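Local coordinates for phenylacetic acid degradation protein PaaI (Thermus thermophilus HB8, PDB 1WN3), which probably hydrolyses acyl-coenzyme A thioesters, as a hot-dog-fold thioesterase that binds coenzyme A between the subunits of a tetramer, at residues R92-R97 with G112-L117; A21-E26 with D48-L53. One frame throughout, in Å; residues are numbered along the deposited sequence.

Interaction 1. Residues R92-R97 with G112-L117; sequences RTATYR and GTVFRL. With HXC (hexanoyl-coenzyme A), chain J.
Ala-94 O accepts Val-114 N at 2.7 Å, the donor lying nearly on the line of the C=O bond, and Thr-113 CA adds a CA-H...O contact to the same oxygen. The return bond, from Ala-94 N to Val-114 O, is longer at 3.3 Å. Tyr-96 and Gly-112 form the next hydrogen-bonded pair, with Tyr-96 N 2.7 Å from Gly-112 O. Between these two pairs comes a hydroxyl-hydroxyl hydrogen bond, Thr-95 OG1 to Thr-113 OG1 at 2.8 Å. Both hydroxyls stand anti to their carbonyl carbons (chi1 -59° and -64°), which turns them to each other across the strands. Beyond Thr-93 and Phe-115, Arg-116 N gives a nearly straight hydrogen bond (177°) to Arg-92 O, from above the carbonyl plane. Phe-115 lays one side of its ring under the pantoic part of hexanoyl-coenzyme A, with CPB over the ring centre. Arg-92 belongs to the coenzyme A site, and Arg-92 N of the third subunit is hydrogen-bonded to this ligand. The hairpin thus pairs two hydroxyls on one face, while the opposite face is mostly apolar: Val-114 CG2 rests 3.7 Å from Ala-94 CB, and Val-114 and Tyr-96 pack on Phe-51 and Ser-55 of helix 40-55.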
ATOM      1  N   ARG A  92       9.490 -15.712   8.637  1.00 26.95           N
ATOM      2  CA  ARG A  92       8.044 -15.822   8.452  1.00 27.42           C
ATOM      3  C   ARG A  92       7.433 -14.980   7.337  1.00 25.00           C
ATOM      4  O   ARG A  92       6.275 -15.175   6.981  1.00 25.83           O
ATOM      5  CB  ARG A  92       7.325 -15.523   9.775  1.00 30.79           C
ATOM      6  CG  ARG A  92       7.551 -16.590  10.847  1.00 35.36           C
ATOM      7  CD  ARG A  92       7.081 -17.956  10.348  1.00 38.89           C
ATOM      8  NE  ARG A  92       7.585 -19.060  11.162  1.00 43.02           N
ATOM      9  CZ  ARG A  92       7.478 -20.344  10.828  1.00 44.71           C
ATOM     10  NH1 ARG A  92       6.882 -20.690   9.692  1.00 46.50           N
ATOM     11  NH2 ARG A  92       7.974 -21.282  11.623  1.00 45.65           N
ATOM     12  N   THR A  93       8.196 -14.044   6.785  1.00 22.94           N
ATOM     13  CA  THR A  93       7.675 -13.212   5.707  1.00 21.49           C
ATOM     14  C   THR A  93       8.782 -12.825   4.743  1.00 19.82           C
ATOM     15  O   THR A  93       9.965 -12.989   5.038  1.00 20.56           O
ATOM     16  CB  THR A  93       7.031 -11.903   6.240  1.00 22.68           C
ATOM     17  OG1 THR A  93       8.037 -11.090   6.853  1.00 24.96           O
ATOM     18  CG2 THR A  93       5.942 -12.207   7.260  1.00 24.15           C
ATOM     19  N   ALA A  94       8.390 -12.313   3.584  1.00 16.35           N
ATOM     20  CA  ALA A  94       9.349 -11.880   2.586  1.00 16.09           C
ATOM     21  C   ALA A  94       8.681 -10.820   1.730  1.00 15.82           C
ATOM     22  O   ALA A  94       7.466 -10.846   1.519  1.00 17.54           O
ATOM     23  CB  ALA A  94       9.800 -13.059   1.731  1.00 16.18           C
ATOM     24  N   THR A  95       9.475  -9.883   1.238  1.00 16.61           N
ATOM     25  CA  THR A  95       8.938  -8.808   0.427  1.00 17.01           C
ATOM     26  C   THR A  95       9.668  -8.712  -0.904  1.00 17.52           C
ATOM     27  O   THR A  95      10.889  -8.860  -0.968  1.00 16.86           O
ATOM     28  CB  THR A  95       9.031  -7.484   1.197  1.00 15.45           C
ATOM     29  OG1 THR A  95       8.294  -7.611   2.420  1.00 15.68           O
ATOM     30  CG2 THR A  95       8.459  -6.337   0.381  1.00 16.77           C
ATOM     31  N   TYR A  96       8.911  -8.468  -1.967  1.00 16.80           N
ATOM     32  CA  TYR A  96       9.483  -8.374  -3.299  1.00 16.75           C
ATOM     33  C   TYR A  96       9.038  -7.145  -4.066  1.00 16.79           C
ATOM     34  O   TYR A  96       7.904  -6.680  -3.926  1.00 18.80           O
ATOM     35  CB  TYR A  96       9.117  -9.618  -4.119  1.00 15.30           C
ATOM     36  CG  TYR A  96       9.550 -10.912  -3.476  1.00 16.21           C
ATOM     37  CD1 TYR A  96       8.882 -11.417  -2.357  1.00 13.93           C
ATOM     38  CD2 TYR A  96      10.664 -11.601  -3.947  1.00 15.05           C
ATOM     39  CE1 TYR A  96       9.321 -12.571  -1.723  1.00 15.77           C
ATOM     40  CE2 TYR A  96      11.114 -12.760  -3.320  1.00 16.21           C
ATOM     41  CZ  TYR A  96      10.442 -13.236  -2.210  1.00 17.22           C
ATOM     42  OH  TYR A  96      10.907 -14.361  -1.575  1.00 17.24           O
ATOM     43  N   ARG A  97       9.946  -6.622  -4.876  1.00 16.85           N
ATOM     44  CA  ARG A  97       9.639  -5.491  -5.732  1.00 18.30           C
ATOM     45  C   ARG A  97       9.522  -6.075  -7.129  1.00 18.96           C
ATOM     46  O   ARG A  97      10.375  -6.862  -7.549  1.00 19.99           O
ATOM     47  CB  ARG A  97      10.759  -4.444  -5.721  1.00 22.13           C
ATOM     48  CG  ARG A  97      10.742  -3.553  -6.968  1.00 25.92           C
ATOM     49  CD  ARG A  97      11.722  -2.380  -6.915  1.00 31.35           C
ATOM     50  NE  ARG A  97      13.099  -2.772  -6.619  1.00 34.49           N
ATOM     51  CZ  ARG A  97      13.671  -2.631  -5.427  1.00 37.29           C
ATOM     52  NH1 ARG A  97      12.982  -2.106  -4.419  1.00 38.83           N
ATOM     53  NH2 ARG A  97      14.934  -2.994  -5.243  1.00 36.00           N
ATOM     54  N   GLY A 112       5.203  -6.379  -2.929  1.00 14.85           N
ATOM     55  CA  GLY A 112       4.426  -7.397  -2.252  1.00 14.70           C
ATOM     56  C   GLY A 112       5.133  -8.122  -1.128  1.00 15.92           C
ATOM     57  O   GLY A 112       6.353  -8.308  -1.147  1.00 14.99           O
ATOM     58  N   THR A 113       4.346  -8.527  -0.140  1.00 13.96           N
ATOM     59  CA  THR A 113       4.859  -9.256   0.999  1.00 14.65           C
ATOM     60  C   THR A 113       4.104 -10.575   1.146  1.00 15.96           C
ATOM     61  O   THR A 113       2.878 -10.613   1.049  1.00 14.45           O
ATOM     62  CB  THR A 113       4.710  -8.433   2.286  1.00 15.70           C
ATOM     63  OG1 THR A 113       5.525  -7.258   2.192  1.00 18.53           O
ATOM     64  CG2 THR A 113       5.135  -9.250   3.497  1.00 15.73           C
ATOM     65  N   VAL A 114       4.844 -11.656   1.363  1.00 16.42           N
ATOM     66  CA  VAL A 114       4.234 -12.964   1.530  1.00 16.13           C
ATOM     67  C   VAL A 114       4.371 -13.461   2.953  1.00 18.98           C
ATOM     68  O   VAL A 114       5.195 -12.974   3.731  1.00 19.14           O
ATOM     69  CB  VAL A 114       4.877 -14.045   0.620  1.00 17.46           C
ATOM     70  CG1 VAL A 114       4.598 -13.743  -0.840  1.00 13.78           C
ATOM     71  CG2 VAL A 114       6.382 -14.132   0.889  1.00 12.37           C
ATOM     72  N   PHE A 115       3.538 -14.439   3.276  1.00 21.59           N
ATOM     73  CA  PHE A 115       3.535 -15.088   4.572  1.00 23.55           C
ATOM     74  C   PHE A 115       4.107 -16.467   4.230  1.00 23.99           C
ATOM     75  O   PHE A 115       3.582 -17.159   3.357  1.00 25.04           O
ATOM     76  CB  PHE A 115       2.094 -15.181   5.086  1.00 22.76           C
ATOM     77  CG  PHE A 115       1.944 -15.939   6.373  1.00 27.49           C
ATOM     78  CD1 PHE A 115       1.972 -17.332   6.386  1.00 28.92           C
ATOM     79  CD2 PHE A 115       1.747 -15.262   7.571  1.00 30.05           C
ATOM     80  CE1 PHE A 115       1.801 -18.042   7.575  1.00 30.87           C
ATOM     81  CE2 PHE A 115       1.576 -15.960   8.768  1.00 30.74           C
ATOM     82  CZ  PHE A 115       1.602 -17.354   8.770  1.00 32.04           C
ATOM     83  N   ARG A 116       5.194 -16.854   4.887  1.00 24.35           N
ATOM     84  CA  ARG A 116       5.822 -18.142   4.600  1.00 27.06           C
ATOM     85  C   ARG A 116       5.254 -19.270   5.450  1.00 28.03           C
ATOM     86  O   ARG A 116       5.557 -19.373   6.637  1.00 27.86           O
ATOM     87  CB  ARG A 116       7.337 -18.029   4.800  1.00 26.19           C
ATOM     88  CG  ARG A 116       7.978 -16.950   3.932  1.00 25.33           C
ATOM     89  CD  ARG A 116       9.483 -16.904   4.117  1.00 28.33           C
ATOM     90  NE  ARG A 116      10.104 -18.166   3.721  1.00 29.28           N
ATOM     91  CZ  ARG A 116      11.367 -18.495   3.969  1.00 28.04           C
ATOM     92  NH1 ARG A 116      12.164 -17.656   4.618  1.00 27.62           N
ATOM     93  NH2 ARG A 116      11.834 -19.666   3.561  1.00 29.21           N
ATOM     94  N   LEU A 117       4.430 -20.116   4.833  1.00 29.61           N
ATOM     95  CA  LEU A 117       3.799 -21.235   5.530  1.00 31.14           C
ATOM     96  C   LEU A 117       4.823 -22.164   6.169  1.00 31.72           C
ATOM     97  O   LEU A 117       5.847 -22.432   5.514  1.00 30.93           O
ATOM     98  CB  LEU A 117       2.925 -22.033   4.557  1.00 33.46           C
ATOM     99  CG  LEU A 117       1.719 -21.308   3.947  1.00 34.02           C
ATOM    100  CD1 LEU A 117       1.070 -22.174   2.873  1.00 33.29           C
ATOM    101  CD2 LEU A 117       0.718 -20.983   5.049  1.00 36.46           C
TER
HETATM  102  C2  HXC J2003      -9.760 -23.324   3.127  1.00 57.31           C
HETATM  103  C4  HXC J2003      -8.360 -22.045   4.610  1.00 56.80           C
HETATM  104  C5  HXC J2003      -7.236 -22.830   4.204  1.00 56.97           C
HETATM  105  C6  HXC J2003      -7.465 -23.827   3.268  1.00 57.14           C
HETATM  106  C8  HXC J2003      -6.578 -21.382   5.649  1.00 57.04           C
HETATM  107  N9  HXC J2003      -7.891 -21.130   5.538  1.00 56.24           N
HETATM  108  N7  HXC J2003      -6.116 -22.381   4.885  1.00 57.68           N
HETATM  109  N3  HXC J2003      -9.561 -22.340   4.046  1.00 56.98           N
HETATM  110  N1  HXC J2003      -8.695 -24.074   2.737  1.00 57.09           N
HETATM  111  N6  HXC J2003      -6.397 -24.578   2.877  1.00 56.30           N
HETATM  112  C1' HXC J2003      -8.501 -20.066   6.335  1.00 54.88           C
HETATM  113  C2' HXC J2003      -8.828 -20.331   7.808  1.00 55.12           C
HETATM  114  O2' HXC J2003      -9.878 -21.302   7.926  1.00 55.37           O
HETATM  115  C3' HXC J2003      -9.321 -18.947   8.221  1.00 53.90           C
HETATM  116  O3' HXC J2003     -10.662 -18.677   7.730  1.00 55.25           O
HETATM  117  C4' HXC J2003      -8.262 -18.077   7.513  1.00 52.66           C
HETATM  118  O4' HXC J2003      -7.953 -18.747   6.293  1.00 53.34           O
HETATM  119  C5' HXC J2003      -6.955 -17.846   8.329  1.00 49.73           C
HETATM  120  O5' HXC J2003      -6.136 -19.037   8.579  1.00 46.76           O
HETATM  121  P1  HXC J2003      -5.517 -19.409   9.967  1.00 43.72           P
HETATM  122  O11 HXC J2003      -5.837 -20.896  10.225  1.00 45.20           O
HETATM  123  O12 HXC J2003      -6.013 -18.469  11.100  1.00 43.23           O
HETATM  124  O6  HXC J2003      -3.960 -19.315   9.888  1.00 43.81           O
HETATM  125  P2  HXC J2003      -3.032 -18.132   9.444  1.00 40.16           P
HETATM  126  O21 HXC J2003      -1.587 -18.697   9.423  1.00 40.61           O
HETATM  127  O22 HXC J2003      -3.173 -17.002  10.481  1.00 38.55           O
HETATM  128  O7  HXC J2003      -3.374 -17.574   8.015  1.00 39.69           O
HETATM  129  CPB HXC J2003      -2.553 -16.521   7.408  1.00 37.80           C
HETATM  130  CPA HXC J2003      -2.629 -16.655   5.883  1.00 39.55           C
HETATM  131  CP7 HXC J2003      -4.137 -16.494   5.582  1.00 40.01           C
HETATM  132  CP9 HXC J2003      -2.031 -18.055   5.564  1.00 39.95           C
HETATM  133  CP8 HXC J2003      -1.747 -15.569   5.240  1.00 37.14           C
HETATM  134  OP3 HXC J2003      -4.556 -15.166   5.927  1.00 40.33           O
HETATM  135  CP6 HXC J2003      -4.577 -16.804   4.155  1.00 41.78           C
HETATM  136  OP2 HXC J2003      -4.836 -17.948   3.794  1.00 42.20           O
HETATM  137  NP2 HXC J2003      -4.650 -15.716   3.363  1.00 42.11           N
HETATM  138  CP5 HXC J2003      -5.058 -15.827   1.970  1.00 42.22           C
HETATM  139  CP4 HXC J2003      -3.881 -15.978   1.016  1.00 44.26           C
HETATM  140  CP3 HXC J2003      -4.394 -15.894  -0.404  1.00 46.05           C
HETATM  141  OP1 HXC J2003      -5.423 -16.465  -0.758  1.00 45.50           O
HETATM  142  NP1 HXC J2003      -3.603 -15.135  -1.190  1.00 46.14           N
HETATM  143  CP2 HXC J2003      -3.748 -14.802  -2.613  1.00 48.42           C
HETATM  144  CP1 HXC J2003      -4.071 -16.004  -3.502  1.00 49.48           C
HETATM  145  S   HXC J2003      -2.859 -17.412  -3.455  1.00 52.67           S
HETATM  146  P3  HXC J2003     -11.802 -18.623   8.810  1.00 55.21           P
HETATM  147  O31 HXC J2003     -11.395 -17.720  10.014  1.00 54.92           O
HETATM  148  O32 HXC J2003     -12.062 -20.074   9.306  1.00 53.81           O
HETATM  149  O33 HXC J2003     -13.040 -18.013   8.103  1.00 55.16           O
HETATM  150  CM1 HXC J2003      -1.149 -16.938  -3.262  1.00 51.08           C
HETATM  151  CM2 HXC J2003      -0.063 -17.983  -3.307  1.00 51.53           C
HETATM  152  CM3 HXC J2003       0.759 -17.797  -4.594  1.00 48.72           C
HETATM  153  OM2 HXC J2003      -0.859 -15.758  -3.124  1.00 53.13           O
HETATM  154  CM4 HXC J2003      -0.032 -18.199  -5.849  1.00 47.36           C
HETATM  155  CM5 HXC J2003      -0.192 -17.064  -6.888  1.00 46.13           C
HETATM  156  CM6 HXC J2003      -1.265 -16.047  -6.559  1.00 40.07           C

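Interaction 2. Residues A21-E26 with D48-L53; sequences AVVAGE and DSAFAL. With HXC (hexanoyl-coenzyme A), chain J.
Val-23 directs its CG2 methyl at the helix backbone, 3.7 Å from Ala-50 CA, while Ala-21, two residues back on the same face of the strand, sets its CB 3.7 Å from Ala-50 O. Leu-53, one turn further along the helix, completes the patch: its CB lies 4.0 Å from Ala-21 CB and its CD1 3.9 Å from Val-23 CG2. With CG1 of the valine anti to the backbone N (chi1 176°), CG2 is left anti to the carbonyl carbon and points at the helix, between Ala-50 and Leu-53. Ala-50 bears on it from the flank, CB 3.9 Å from the same methyl. Small alanines on both elements are consistent with the close approach, 7.5 Å between the axes of the two short segments, which run 151° apart. Met-6 of helix 4-8 touches Val-23, Ser-49 and Leu-53. Elsewhere on the helix, Ala-52 CB makes a tight approach to the hexanoyl chain at CM5, and Asp-48 OD2 nears its terminal carbon CM6. This is the hot-dog arrangement, a sheet wrapped around a central helix. With no hydrogen bond across it, the contact rests on van der Waals packing of methyls and the leucine side chain on one another and on the helix backbone at Ala-50.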
ATOM      1  N   ALA A  21      12.241 -13.995 -10.337  1.00 18.48           N
ATOM      2  CA  ALA A  21      11.535 -14.549 -11.484  1.00 17.70           C
ATOM      3  C   ALA A  21      11.206 -13.467 -12.509  1.00 18.05           C
ATOM      4  O   ALA A  21      11.019 -12.299 -12.163  1.00 17.24           O
ATOM      5  CB  ALA A  21      10.252 -15.223 -11.024  1.00 17.83           C
ATOM      6  N   VAL A  22      11.149 -13.864 -13.774  1.00 17.80           N
ATOM      7  CA  VAL A  22      10.805 -12.945 -14.846  1.00 16.74           C
ATOM      8  C   VAL A  22       9.665 -13.571 -15.636  1.00 17.28           C
ATOM      9  O   VAL A  22       9.787 -14.696 -16.130  1.00 17.24           O
ATOM     10  CB  VAL A  22      11.994 -12.688 -15.791  1.00 17.34           C
ATOM     11  CG1 VAL A  22      11.574 -11.747 -16.901  1.00 16.96           C
ATOM     12  CG2 VAL A  22      13.156 -12.087 -15.019  1.00 17.16           C
ATOM     13  N   VAL A  23       8.553 -12.852 -15.726  1.00 16.23           N
ATOM     14  CA  VAL A  23       7.379 -13.320 -16.450  1.00 17.70           C
ATOM     15  C   VAL A  23       7.114 -12.355 -17.602  1.00 19.94           C
ATOM     16  O   VAL A  23       7.255 -11.137 -17.452  1.00 20.71           O
ATOM     17  CB  VAL A  23       6.137 -13.374 -15.520  1.00 19.36           C
ATOM     18  CG1 VAL A  23       4.890 -13.762 -16.318  1.00 20.86           C
ATOM     19  CG2 VAL A  23       6.380 -14.378 -14.398  1.00 20.06           C
ATOM     20  N   ALA A  24       6.738 -12.897 -18.753  1.00 19.32           N
ATOM     21  CA  ALA A  24       6.466 -12.064 -19.916  1.00 19.79           C
ATOM     22  C   ALA A  24       5.094 -12.341 -20.499  1.00 20.35           C
ATOM     23  O   ALA A  24       4.546 -13.433 -20.344  1.00 21.33           O
ATOM     24  CB  ALA A  24       7.530 -12.287 -20.976  1.00 18.22           C
ATOM     25  N   GLY A  25       4.548 -11.338 -21.175  1.00 21.52           N
ATOM     26  CA  GLY A  25       3.247 -11.475 -21.796  1.00 22.56           C
ATOM     27  C   GLY A  25       3.007 -10.363 -22.800  1.00 25.22           C
ATOM     28  O   GLY A  25       3.881  -9.525 -23.044  1.00 22.90           O
ATOM     29  N   GLU A  26       1.817 -10.359 -23.390  1.00 23.89           N
ATOM     30  CA  GLU A  26       1.445  -9.341 -24.361  1.00 25.12           C
ATOM     31  C   GLU A  26      -0.002  -8.944 -24.108  1.00 22.19           C
ATOM     32  O   GLU A  26      -0.849  -9.792 -23.863  1.00 22.50           O
ATOM     33  CB  GLU A  26       1.593  -9.882 -25.790  1.00 28.54           C
ATOM     34  CG  GLU A  26       1.247  -8.871 -26.884  1.00 34.88           C
ATOM     35  CD  GLU A  26       1.430  -9.434 -28.286  1.00 37.66           C
ATOM     36  OE1 GLU A  26       1.193  -8.700 -29.266  1.00 40.12           O
ATOM     37  OE2 GLU A  26       1.813 -10.615 -28.410  1.00 41.33           O
ATOM     38  N   ASP A  48       1.916  -9.841 -10.132  1.00 15.48           N
ATOM     39  CA  ASP A  48       1.598 -10.740  -9.026  1.00 15.11           C
ATOM     40  C   ASP A  48       2.098 -12.154  -9.323  1.00 16.33           C
ATOM     41  O   ASP A  48       2.500 -12.880  -8.412  1.00 14.75           O
ATOM     42  CB  ASP A  48       0.088 -10.768  -8.781  1.00 17.47           C
ATOM     43  CG  ASP A  48      -0.303 -11.707  -7.661  1.00 18.12           C
ATOM     44  OD1 ASP A  48       0.033 -11.429  -6.494  1.00 18.72           O
ATOM     45  OD2 ASP A  48      -0.945 -12.733  -7.948  1.00 25.03           O
ATOM     46  N   SER A  49       2.078 -12.539 -10.597  1.00 15.15           N
ATOM     47  CA  SER A  49       2.545 -13.865 -10.994  1.00 17.03           C
ATOM     48  C   SER A  49       4.050 -14.013 -10.776  1.00 15.96           C
ATOM     49  O   SER A  49       4.509 -15.045 -10.297  1.00 15.59           O
ATOM     50  CB  SER A  49       2.205 -14.139 -12.461  1.00 17.53           C
ATOM     51  OG  SER A  49       0.803 -14.236 -12.627  1.00 24.13           O
ATOM     52  N   ALA A  50       4.812 -12.981 -11.130  1.00 16.01           N
ATOM     53  CA  ALA A  50       6.261 -13.006 -10.943  1.00 16.88           C
ATOM     54  C   ALA A  50       6.558 -13.070  -9.445  1.00 17.93           C
ATOM     55  O   ALA A  50       7.434 -13.811  -9.001  1.00 19.52           O
ATOM     56  CB  ALA A  50       6.889 -11.758 -11.552  1.00 14.64           C
ATOM     57  N   PHE A  51       5.804 -12.280  -8.681  1.00 18.21           N
ATOM     58  CA  PHE A  51       5.909 -12.188  -7.222  1.00 17.68           C
ATOM     59  C   PHE A  51       5.670 -13.554  -6.579  1.00 17.50           C
ATOM     60  O   PHE A  51       6.437 -13.991  -5.720  1.00 18.77           O
ATOM     61  CB  PHE A  51       4.883 -11.142  -6.742  1.00 18.25           C
ATOM     62  CG  PHE A  51       4.484 -11.245  -5.286  1.00 15.33           C
ATOM     63  CD1 PHE A  51       5.417 -11.091  -4.267  1.00 16.54           C
ATOM     64  CD2 PHE A  51       3.138 -11.387  -4.942  1.00 18.91           C
ATOM     65  CE1 PHE A  51       5.017 -11.066  -2.924  1.00 14.84           C
ATOM     66  CE2 PHE A  51       2.718 -11.363  -3.602  1.00 17.07           C
ATOM     67  CZ  PHE A  51       3.660 -11.200  -2.592  1.00 15.86           C
ATOM     68  N   ALA A  52       4.609 -14.229  -7.008  1.00 17.16           N
ATOM     69  CA  ALA A  52       4.267 -15.545  -6.483  1.00 16.04           C
ATOM     70  C   ALA A  52       5.362 -16.564  -6.778  1.00 17.52           C
ATOM     71  O   ALA A  52       5.739 -17.347  -5.911  1.00 15.92           O
ATOM     72  CB  ALA A  52       2.970 -16.014  -7.090  1.00 16.61           C
ATOM     73  N   LEU A  53       5.858 -16.554  -8.010  1.00 15.99           N
ATOM     74  CA  LEU A  53       6.903 -17.479  -8.412  1.00 19.03           C
ATOM     75  C   LEU A  53       8.206 -17.219  -7.661  1.00 19.25           C
ATOM     76  O   LEU A  53       8.818 -18.144  -7.122  1.00 17.92           O
ATOM     77  CB  LEU A  53       7.131 -17.386  -9.922  1.00 19.59           C
ATOM     78  CG  LEU A  53       5.993 -17.969 -10.771  1.00 22.55           C
ATOM     79  CD1 LEU A  53       6.187 -17.608 -12.236  1.00 22.64           C
ATOM     80  CD2 LEU A  53       5.954 -19.481 -10.597  1.00 22.19           C
TER
HETATM   81  C2  HXC J2003      -9.760 -23.324   3.127  1.00 57.31           C
HETATM   82  C4  HXC J2003      -8.360 -22.045   4.610  1.00 56.80           C
HETATM   83  C5  HXC J2003      -7.236 -22.830   4.204  1.00 56.97           C
HETATM   84  C6  HXC J2003      -7.465 -23.827   3.268  1.00 57.14           C
HETATM   85  C8  HXC J2003      -6.578 -21.382   5.649  1.00 57.04           C
HETATM   86  N9  HXC J2003      -7.891 -21.130   5.538  1.00 56.24           N
HETATM   87  N7  HXC J2003      -6.116 -22.381   4.885  1.00 57.68           N
HETATM   88  N3  HXC J2003      -9.561 -22.340   4.046  1.00 56.98           N
HETATM   89  N1  HXC J2003      -8.695 -24.074   2.737  1.00 57.09           N
HETATM   90  N6  HXC J2003      -6.397 -24.578   2.877  1.00 56.30           N
HETATM   91  C1' HXC J2003      -8.501 -20.066   6.335  1.00 54.88           C
HETATM   92  C2' HXC J2003      -8.828 -20.331   7.808  1.00 55.12           C
HETATM   93  O2' HXC J2003      -9.878 -21.302   7.926  1.00 55.37           O
HETATM   94  C3' HXC J2003      -9.321 -18.947   8.221  1.00 53.90           C
HETATM   95  O3' HXC J2003     -10.662 -18.677   7.730  1.00 55.25           O
HETATM   96  C4' HXC J2003      -8.262 -18.077   7.513  1.00 52.66           C
HETATM   97  O4' HXC J2003      -7.953 -18.747   6.293  1.00 53.34           O
HETATM   98  C5' HXC J2003      -6.955 -17.846   8.329  1.00 49.73           C
HETATM   99  O5' HXC J2003      -6.136 -19.037   8.579  1.00 46.76           O
HETATM  100  P1  HXC J2003      -5.517 -19.409   9.967  1.00 43.72           P
HETATM  101  O11 HXC J2003      -5.837 -20.896  10.225  1.00 45.20           O
HETATM  102  O12 HXC J2003      -6.013 -18.469  11.100  1.00 43.23           O
HETATM  103  O6  HXC J2003      -3.960 -19.315   9.888  1.00 43.81           O
HETATM  104  P2  HXC J2003      -3.032 -18.132   9.444  1.00 40.16           P
HETATM  105  O21 HXC J2003      -1.587 -18.697   9.423  1.00 40.61           O
HETATM  106  O22 HXC J2003      -3.173 -17.002  10.481  1.00 38.55           O
HETATM  107  O7  HXC J2003      -3.374 -17.574   8.015  1.00 39.69           O
HETATM  108  CPB HXC J2003      -2.553 -16.521   7.408  1.00 37.80           C
HETATM  109  CPA HXC J2003      -2.629 -16.655   5.883  1.00 39.55           C
HETATM  110  CP7 HXC J2003      -4.137 -16.494   5.582  1.00 40.01           C
HETATM  111  CP9 HXC J2003      -2.031 -18.055   5.564  1.00 39.95           C
HETATM  112  CP8 HXC J2003      -1.747 -15.569   5.240  1.00 37.14           C
HETATM  113  OP3 HXC J2003      -4.556 -15.166   5.927  1.00 40.33           O
HETATM  114  CP6 HXC J2003      -4.577 -16.804   4.155  1.00 41.78           C
HETATM  115  OP2 HXC J2003      -4.836 -17.948   3.794  1.00 42.20           O
HETATM  116  NP2 HXC J2003      -4.650 -15.716   3.363  1.00 42.11           N
HETATM  117  CP5 HXC J2003      -5.058 -15.827   1.970  1.00 42.22           C
HETATM  118  CP4 HXC J2003      -3.881 -15.978   1.016  1.00 44.26           C
HETATM  119  CP3 HXC J2003      -4.394 -15.894  -0.404  1.00 46.05           C
HETATM  120  OP1 HXC J2003      -5.423 -16.465  -0.758  1.00 45.50           O
HETATM  121  NP1 HXC J2003      -3.603 -15.135  -1.190  1.00 46.14           N
HETATM  122  CP2 HXC J2003      -3.748 -14.802  -2.613  1.00 48.42           C
HETATM  123  CP1 HXC J2003      -4.071 -16.004  -3.502  1.00 49.48           C
HETATM  124  S   HXC J2003      -2.859 -17.412  -3.455  1.00 52.67           S
HETATM  125  P3  HXC J2003     -11.802 -18.623   8.810  1.00 55.21           P
HETATM  126  O31 HXC J2003     -11.395 -17.720  10.014  1.00 54.92           O
HETATM  127  O32 HXC J2003     -12.062 -20.074   9.306  1.00 53.81           O
HETATM  128  O33 HXC J2003     -13.040 -18.013   8.103  1.00 55.16           O
HETATM  129  CM1 HXC J2003      -1.149 -16.938  -3.262  1.00 51.08           C
HETATM  130  CM2 HXC J2003      -0.063 -17.983  -3.307  1.00 51.53           C
HETATM  131  CM3 HXC J2003       0.759 -17.797  -4.594  1.00 48.72           C
HETATM  132  OM2 HXC J2003      -0.859 -15.758  -3.124  1.00 53.13           O
HETATM  133  CM4 HXC J2003      -0.032 -18.199  -5.849  1.00 47.36           C
HETATM  134  CM5 HXC J2003      -0.192 -17.064  -6.888  1.00 46.13           C
HETATM  135  CM6 HXC J2003      -1.265 -16.047  -6.559  1.00 40.07           C

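Interaction 2 comes first along the chain and interaction 1 follows, their centres 15 Å apart. Both use the same antiparallel sheet, in which strand 79-89 and then strand 93-102 separate strand 20-26 from strand 105-116, and helix 40-55 lies against this sheet. Phe-51, on the helix of interaction 2, bridges them by packing on Val-114, Gly-112 and Tyr-96. Hexanoyl-coenzyme A touches both contacts, with its pantoic part at Phe-115 and its acyl tail at the helix. Residues of the third and fourth subunits also hold the ligand, so the binding site is completed by residues of two other subunits of the tetramer.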